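Local atomic coordinates of Dye-decolorizing peroxidase Tfu_3078 (Thermobifida fusca, PDB entry 5FW4), a protein that uses a non-covalently bound heme b and hydrogen peroxide to oxidise many compounds, anthraquinone dyes above all, although its physiological substrate is not known. Residues S149-I154 with Q425-G430; L348-F353 with I387-S392; R261-D264 with H268-M271. All coordinates share one frame; numbering follows the deposited sequence.

Contact 1: S149-I154 with Q425-G430; sequences SLLSAI and QDLIEG
L427 meets L150 and L151 with one and the same methyl, CD2. The closest touch is L427 CD2 to L151 CD1, at 3.9 Å, and these two leucine side chains cross obliquely. CG of L427 lies anti to the backbone N (chi1 173°), which extends the side chain across the gap and sets CD2 against L151. L151 leaves its own helix at a slant. Its CG stands beside the backbone N and anti to the carbonyl carbon (chi1 -78°), and this swings CD1 round to L427. L150 points at the other helix from its root, and its CD2 comes within 4.4 Å of L427 CD2. One leucine methyl of helix 425-428 therefore faces methyls from two successive residues. Beside this group, the ends of two isoleucines meet: I154 CD1 lies 4.4 Å from I428 CD1. All five residues are buried, and the contact between these side chains is wholly apolar. The surroundings fill in the rest. I428 also touches A105 and L108 of helix 97-120, I154 rests on A100 of that helix, and L150 lies on L89 of strand 81-89. The arrangement is plain helix-helix packing away from the heme, with the C-terminal helix of the chain laid against a short helix of the N-terminal half of this DyP-type peroxidase.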
# COMPACT_ATOMS: atom_id res chain seq x y z
N SER A 149 -0.85 28.29 2.78
CA SER A 149 -1.94 28.47 3.74
C SER A 149 -1.45 28.64 5.19
O SER A 149 -2.12 29.28 6.00
CB SER A 149 -3.01 27.37 3.64
OG SER A 149 -2.54 26.07 3.94
N LEU A 150 -0.29 28.09 5.51
CA LEU A 150 0.29 28.30 6.85
C LEU A 150 0.57 29.80 7.08
O LEU A 150 0.37 30.34 8.18
CB LEU A 150 1.57 27.49 7.05
CG LEU A 150 2.09 27.66 8.50
CD1 LEU A 150 1.17 26.94 9.46
CD2 LEU A 150 3.53 27.21 8.68
N LEU A 151 1.07 30.45 6.03
CA LEU A 151 1.43 31.86 6.12
C LEU A 151 0.18 32.68 6.37
O LEU A 151 0.18 33.61 7.17
CB LEU A 151 2.21 32.34 4.88
CG LEU A 151 3.71 31.93 4.84
CD1 LEU A 151 3.94 30.44 4.78
CD2 LEU A 151 4.42 32.55 3.65
N SER A 152 -0.92 32.31 5.73
CA SER A 152 -2.18 32.96 6.01
C SER A 152 -2.55 32.79 7.48
O SER A 152 -2.78 33.75 8.16
CB SER A 152 -3.28 32.40 5.11
OG SER A 152 -2.90 32.55 3.75
N ALA A 153 -2.58 31.56 7.97
CA ALA A 153 -2.96 31.31 9.37
C ALA A 153 -2.16 32.12 10.36
O ALA A 153 -2.72 32.60 11.33
CB ALA A 153 -2.83 29.84 9.71
N ILE A 154 -0.85 32.24 10.15
CA ILE A 154 -0.00 32.92 11.13
C ILE A 154 0.17 34.42 10.83
O ILE A 154 0.94 35.12 11.49
CB ILE A 154 1.34 32.16 11.33
CG1 ILE A 154 2.24 32.24 10.08
CG2 ILE A 154 1.07 30.72 11.72
CD1 ILE A 154 3.68 31.90 10.37
N GLN A 425 12.27 27.72 11.14
CA GLN A 425 12.36 28.57 12.35
C GLN A 425 12.49 30.05 11.95
O GLN A 425 11.93 30.92 12.61
CB GLN A 425 13.53 28.13 13.26
CG GLN A 425 13.59 28.86 14.60
CD GLN A 425 14.53 28.21 15.62
OE1 GLN A 425 15.31 27.32 15.32
NE2 GLN A 425 14.45 28.69 16.85
N ASP A 426 13.22 30.31 10.85
CA ASP A 426 13.31 31.63 10.21
C ASP A 426 11.94 32.21 9.98
O ASP A 426 11.69 33.34 10.32
CB ASP A 426 13.94 31.50 8.81
CG ASP A 426 15.42 31.31 8.83
OD1 ASP A 426 16.06 31.41 9.91
OD2 ASP A 426 15.95 31.09 7.73
N LEU A 427 11.07 31.42 9.36
CA LEU A 427 9.73 31.88 9.01
C LEU A 427 8.93 32.17 10.28
O LEU A 427 8.32 33.21 10.40
CB LEU A 427 9.00 30.84 8.17
CG LEU A 427 7.53 31.18 7.90
CD1 LEU A 427 7.44 32.35 6.95
CD2 LEU A 427 6.73 29.99 7.41
N ILE A 428 8.93 31.23 11.21
CA ILE A 428 8.23 31.41 12.47
C ILE A 428 8.92 32.55 13.24
O ILE A 428 8.26 33.40 13.82
CB ILE A 428 8.25 30.11 13.32
CG1 ILE A 428 7.15 29.11 12.91
CG2 ILE A 428 8.07 30.42 14.82
CD1 ILE A 428 6.81 29.02 11.43
N GLU A 429 10.25 32.53 13.17
CA GLU A 429 11.17 33.33 14.00
C GLU A 429 11.16 32.80 15.43
O GLU A 429 10.09 32.65 16.02
CB GLU A 429 10.90 34.84 13.92
CG GLU A 429 11.69 35.51 12.81
CD GLU A 429 10.84 36.39 11.92
OE1 GLU A 429 9.99 37.15 12.43
OE2 GLU A 429 11.02 36.31 10.69
N GLY A 430 12.34 32.49 15.97
CA GLY A 430 12.45 32.04 17.34
C GLY A 430 11.99 30.60 17.51
O GLY A 430 10.84 30.20 17.29
OXT GLY A 430 12.81 29.78 17.90

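Contact 2: L348-F353 with I387-S392; sequences LGARMF and IPVQRS. With HEM (protoporphyrin IX containing Fe), chain C.
A350 is the first residue of 348-353 to touch helix 386-395. Its CB points at the helix and sits between two neighbours there, 3.7 Å from P388 CG and 3.8 Å from V389 CG2. R351 turns its side chain the other way, onto L253 and T257 of helix 252-258. M352 faces the helix again. Its CG lies between the backbone N and the carbonyl carbon (chi1 74°), and the chain bends at its end (chi3 78°). The terminal methyl thereby meets the valine tip to tip, with M352 CE 3.6 Å from V389 CG2. The sulfur is turned to the cofactor, with M352 SD 3.9 Å from HEM CAC. This is one edge of the heme pocket of the DyP-type peroxidase, in its C-terminal ferredoxin-like half. V389 uses both branches: CG2 serves the loop, while CG1 packs 3.7 Å from HEM CAC, at the vinyl group. Replacing V389 by alanine removes both branches; it would probably open a gap beside this vinyl and leave the M352 methyl with less to rest on. Q390, next along the helix, adds its amide to the same rim, with Q390 NE2 3.5 Å from HEM CMC. Immediately after M352, F353 enters strand 353-363 and sets its ring edge-to-face with F254.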
# COMPACT_ATOMS: atom_id res chain seq x y z
N LEU A 348 10.40 27.08 -22.91
CA LEU A 348 11.35 28.14 -22.60
C LEU A 348 12.34 27.67 -21.52
O LEU A 348 12.70 28.43 -20.63
CB LEU A 348 10.60 29.41 -22.16
CG LEU A 348 9.71 30.17 -23.17
CD1 LEU A 348 9.07 31.41 -22.53
CD2 LEU A 348 10.49 30.59 -24.41
N GLY A 349 12.77 26.42 -21.61
CA GLY A 349 13.78 25.89 -20.73
C GLY A 349 13.28 25.44 -19.36
O GLY A 349 14.08 25.04 -18.53
N ALA A 350 11.96 25.48 -19.13
CA ALA A 350 11.35 24.99 -17.88
C ALA A 350 11.78 23.55 -17.63
O ALA A 350 11.74 22.72 -18.52
CB ALA A 350 9.83 25.08 -17.95
N ARG A 351 12.22 23.28 -16.41
CA ARG A 351 12.80 22.00 -16.06
C ARG A 351 12.42 21.67 -14.60
O ARG A 351 12.19 22.56 -13.80
CB ARG A 351 14.32 22.07 -16.23
CG ARG A 351 15.06 20.75 -16.31
CD ARG A 351 16.57 21.00 -16.47
NE ARG A 351 16.83 21.80 -17.67
CZ ARG A 351 16.96 21.31 -18.91
NH1 ARG A 351 16.87 20.01 -19.13
NH2 ARG A 351 17.17 22.13 -19.93
N MET A 352 12.26 20.39 -14.31
CA MET A 352 11.92 19.94 -12.95
C MET A 352 12.54 18.59 -12.74
O MET A 352 12.99 17.95 -13.68
CB MET A 352 10.39 19.90 -12.76
CG MET A 352 9.69 18.74 -13.46
SD MET A 352 7.97 19.07 -13.81
CE MET A 352 8.13 20.13 -15.28
N PHE A 353 12.57 18.16 -11.49
CA PHE A 353 13.03 16.84 -11.09
C PHE A 353 11.81 16.09 -10.60
O PHE A 353 11.18 16.48 -9.64
CB PHE A 353 14.09 16.96 -9.98
CG PHE A 353 14.50 15.66 -9.35
CD1 PHE A 353 15.03 14.64 -10.11
CD2 PHE A 353 14.35 15.47 -7.98
CE1 PHE A 353 15.42 13.44 -9.52
CE2 PHE A 353 14.73 14.27 -7.39
CZ PHE A 353 15.26 13.26 -8.16
N ILE A 387 4.66 24.69 -13.56
CA ILE A 387 3.53 25.48 -14.06
C ILE A 387 3.53 25.64 -15.60
O ILE A 387 2.53 25.38 -16.24
CB ILE A 387 3.45 26.91 -13.51
CG1 ILE A 387 3.43 26.96 -11.97
CG2 ILE A 387 2.21 27.60 -14.07
CD1 ILE A 387 2.31 26.19 -11.41
N PRO A 388 4.63 26.13 -16.15
CA PRO A 388 4.54 26.33 -17.62
C PRO A 388 4.36 25.01 -18.34
O PRO A 388 3.63 24.93 -19.32
CB PRO A 388 5.87 27.02 -17.97
CG PRO A 388 6.78 26.79 -16.80
CD PRO A 388 5.90 26.64 -15.59
N VAL A 389 4.98 23.97 -17.82
CA VAL A 389 4.93 22.65 -18.45
C VAL A 389 3.54 22.07 -18.40
O VAL A 389 3.02 21.58 -19.42
CB VAL A 389 5.96 21.70 -17.84
CG1 VAL A 389 5.82 20.28 -18.35
CG2 VAL A 389 7.36 22.23 -18.08
N GLN A 390 2.91 22.12 -17.23
CA GLN A 390 1.57 21.58 -17.12
C GLN A 390 0.59 22.36 -17.98
O GLN A 390 -0.34 21.76 -18.51
CB GLN A 390 1.05 21.55 -15.69
CG GLN A 390 -0.42 21.17 -15.55
CD GLN A 390 -0.75 19.74 -15.95
OE1 GLN A 390 -1.91 19.35 -15.91
NE2 GLN A 390 0.25 18.96 -16.31
N ARG A 391 0.79 23.67 -18.08
CA ARG A 391 -0.05 24.55 -18.91
C ARG A 391 0.06 24.13 -20.38
O ARG A 391 -0.95 24.08 -21.06
CB ARG A 391 0.36 26.02 -18.75
CG ARG A 391 -0.76 27.01 -19.03
CD ARG A 391 -0.30 28.46 -19.02
NE ARG A 391 0.21 28.93 -17.72
CZ ARG A 391 -0.53 29.39 -16.71
NH1 ARG A 391 -1.85 29.43 -16.80
NH2 ARG A 391 0.07 29.81 -15.60
N SER A 392 1.27 23.82 -20.85
CA SER A 392 1.45 23.28 -22.22
C SER A 392 0.73 21.93 -22.39
O SER A 392 0.11 21.67 -23.42
CB SER A 392 2.93 23.12 -22.56
OG SER A 392 3.61 24.37 -22.55
CHA HEM C . 8.50 12.47 -19.13
CHB HEM C . 4.77 9.68 -17.83
CHC HEM C . 2.64 13.56 -15.89
CHD HEM C . 6.49 16.29 -16.95
C1A HEM C . 7.67 11.40 -18.94
C2A HEM C . 7.94 10.10 -19.43
C3A HEM C . 6.88 9.33 -19.09
C4A HEM C . 5.97 10.12 -18.37
CMA HEM C . 6.71 7.88 -19.35
CAA HEM C . 9.14 9.68 -20.24
CBA HEM C . 10.29 9.15 -19.39
CGA HEM C . 10.96 10.25 -18.63
O1A HEM C . 10.76 10.32 -17.39
O2A HEM C . 11.71 11.07 -19.24
C1B HEM C . 3.85 10.53 -17.18
C2B HEM C . 2.61 10.09 -16.66
C3B HEM C . 1.99 11.17 -16.10
C4B HEM C . 2.92 12.29 -16.30
CMB HEM C . 2.11 8.68 -16.71
CAB HEM C . 0.72 11.30 -15.37
CBB HEM C . 0.01 10.25 -14.95
C1C HEM C . 3.48 14.63 -16.00
C2C HEM C . 3.21 15.90 -15.52
C3C HEM C . 4.32 16.67 -15.81
C4C HEM C . 5.26 15.86 -16.49
CMC HEM C . 1.92 16.24 -14.82
CAC HEM C . 4.63 18.08 -15.62
CBC HEM C . 3.71 18.98 -15.46
C1D HEM C . 7.33 15.40 -17.64
C2D HEM C . 8.62 15.85 -18.17
C3D HEM C . 9.18 14.78 -18.79
C4D HEM C . 8.21 13.70 -18.64
CMD HEM C . 9.26 17.23 -18.05
CAD HEM C . 10.53 14.75 -19.48
CBD HEM C . 10.38 15.33 -20.89
CGD HEM C . 11.73 15.45 -21.56
O1D HEM C . 12.51 16.40 -21.31
O2D HEM C . 12.07 14.57 -22.37
NA HEM C . 6.45 11.40 -18.29
NB HEM C . 3.99 11.83 -16.94
NC HEM C . 4.71 14.64 -16.61
ND HEM C . 7.10 14.09 -17.93
FE HEM C . 5.59 13.01 -17.51

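Contact 3: R261-D264 with H268-M271; sequences RPAD and HAWM
A263 and H268 meet through their CB atoms, 3.7 Å apart. A263 has the most surface covered in this contact, and its methyl does nearly all the touching. It points at the peptide that joins H268 to A269. A263 CB is 3.6 Å from H268 C and 3.8 Å from A269 N, and is thus pressed against backbone as much as against side chain. H268 offers its CB to the alanine and then carries its ring off elsewhere. Its CG stands anti to the carbonyl carbon, beside the backbone N (chi1 -61°), and the imidazole goes to P161, where NE2 makes a weak hydrogen bond to D158 O. A269 is covered about as much as H268, but its methyl stays at a looser 4.4 Å from A263 CB. The three contacting residues are all partly exposed, and the contact lies at the surface. The alanine backbone is tied down nearby, since A263 N donates a hydrogen bond to D272 OD1. W270, between A269 and M271, turns inward and hydrogen-bonds R159 O through NE1. The whole is a local chain reversal: the loop after helix 252-258 folds back on itself and makes a short 3-10 turn before it enters strand 275-284 of the C-terminal sheet.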
# COMPACT_ATOMS: atom_id res chain seq x y z
N ARG A 261 16.71 30.02 -5.91
CA ARG A 261 17.69 31.10 -6.01
C ARG A 261 17.49 32.10 -4.88
O ARG A 261 16.39 32.22 -4.36
CB ARG A 261 17.54 31.82 -7.36
CG ARG A 261 17.94 31.02 -8.60
CD ARG A 261 19.39 30.56 -8.59
NE ARG A 261 20.34 31.66 -8.53
CZ ARG A 261 21.66 31.50 -8.55
NH1 ARG A 261 22.22 30.29 -8.62
NH2 ARG A 261 22.45 32.57 -8.53
N PRO A 262 18.53 32.86 -4.50
CA PRO A 262 18.28 33.81 -3.40
C PRO A 262 17.12 34.79 -3.63
O PRO A 262 16.92 35.29 -4.74
CB PRO A 262 19.60 34.58 -3.30
CG PRO A 262 20.63 33.69 -3.91
CD PRO A 262 19.91 32.94 -5.00
N ALA A 263 16.38 35.07 -2.55
CA ALA A 263 15.32 36.06 -2.57
C ALA A 263 15.88 37.50 -2.52
O ALA A 263 16.79 37.78 -1.75
CB ALA A 263 14.36 35.81 -1.41
N ASP A 264 15.32 38.38 -3.34
CA ASP A 264 15.58 39.83 -3.28
C ASP A 264 15.27 40.44 -1.93
O ASP A 264 15.96 41.33 -1.47
CB ASP A 264 14.70 40.55 -4.31
CG ASP A 264 15.11 40.26 -5.73
OD1 ASP A 264 16.28 39.87 -5.98
OD2 ASP A 264 14.24 40.43 -6.62
N HIS A 268 11.54 37.09 2.36
CA HIS A 268 11.36 35.87 1.58
C HIS A 268 12.55 34.92 1.63
O HIS A 268 12.46 33.81 1.14
CB HIS A 268 11.07 36.23 0.12
CG HIS A 268 9.83 37.04 -0.05
ND1 HIS A 268 9.51 37.67 -1.23
CD2 HIS A 268 8.84 37.34 0.83
CE1 HIS A 268 8.36 38.31 -1.08
NE2 HIS A 268 7.94 38.13 0.16
N ALA A 269 13.66 35.33 2.25
CA ALA A 269 14.91 34.55 2.20
C ALA A 269 14.93 33.24 3.01
O ALA A 269 15.87 32.43 2.88
CB ALA A 269 16.09 35.42 2.59
N TRP A 270 13.91 33.02 3.84
CA TRP A 270 13.78 31.75 4.56
C TRP A 270 13.71 30.54 3.62
O TRP A 270 13.94 29.42 4.05
CB TRP A 270 12.57 31.76 5.50
CG TRP A 270 11.24 31.84 4.79
CD1 TRP A 270 10.62 32.98 4.33
CD2 TRP A 270 10.39 30.76 4.45
NE1 TRP A 270 9.43 32.66 3.73
CE2 TRP A 270 9.26 31.30 3.78
CE3 TRP A 270 10.45 29.37 4.64
CZ2 TRP A 270 8.21 30.51 3.33
CZ3 TRP A 270 9.39 28.58 4.16
CH2 TRP A 270 8.30 29.15 3.51
N MET A 271 13.40 30.77 2.34
CA MET A 271 13.43 29.73 1.31
C MET A 271 14.69 29.65 0.43
O MET A 271 14.76 28.77 -0.45
CB MET A 271 12.17 29.80 0.44
CG MET A 271 11.01 28.98 1.01
SD MET A 271 11.39 27.25 1.32
CE MET A 271 11.41 26.72 -0.41

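How the contacts relate
Contact 1 joins helix 148-153, in the N-terminal half of the peroxidase, to helix 425-428 near the C-terminus. The other two contacts are nested within the long loop it closes. Contact 3 comes first, leading into strand 275-284, and contact 2 follows; both belong to the C-terminal half. Contacts 1 and 3 have centres about 15 Å apart and touch, because W270 packs on D426 and L427 of helix 425-428. Contact 2 stands apart, its centre about 29 Å from that of contact 1 and about 21 Å from that of contact 3. It alone lies at the heme, while the other two are structural packing away from the active site.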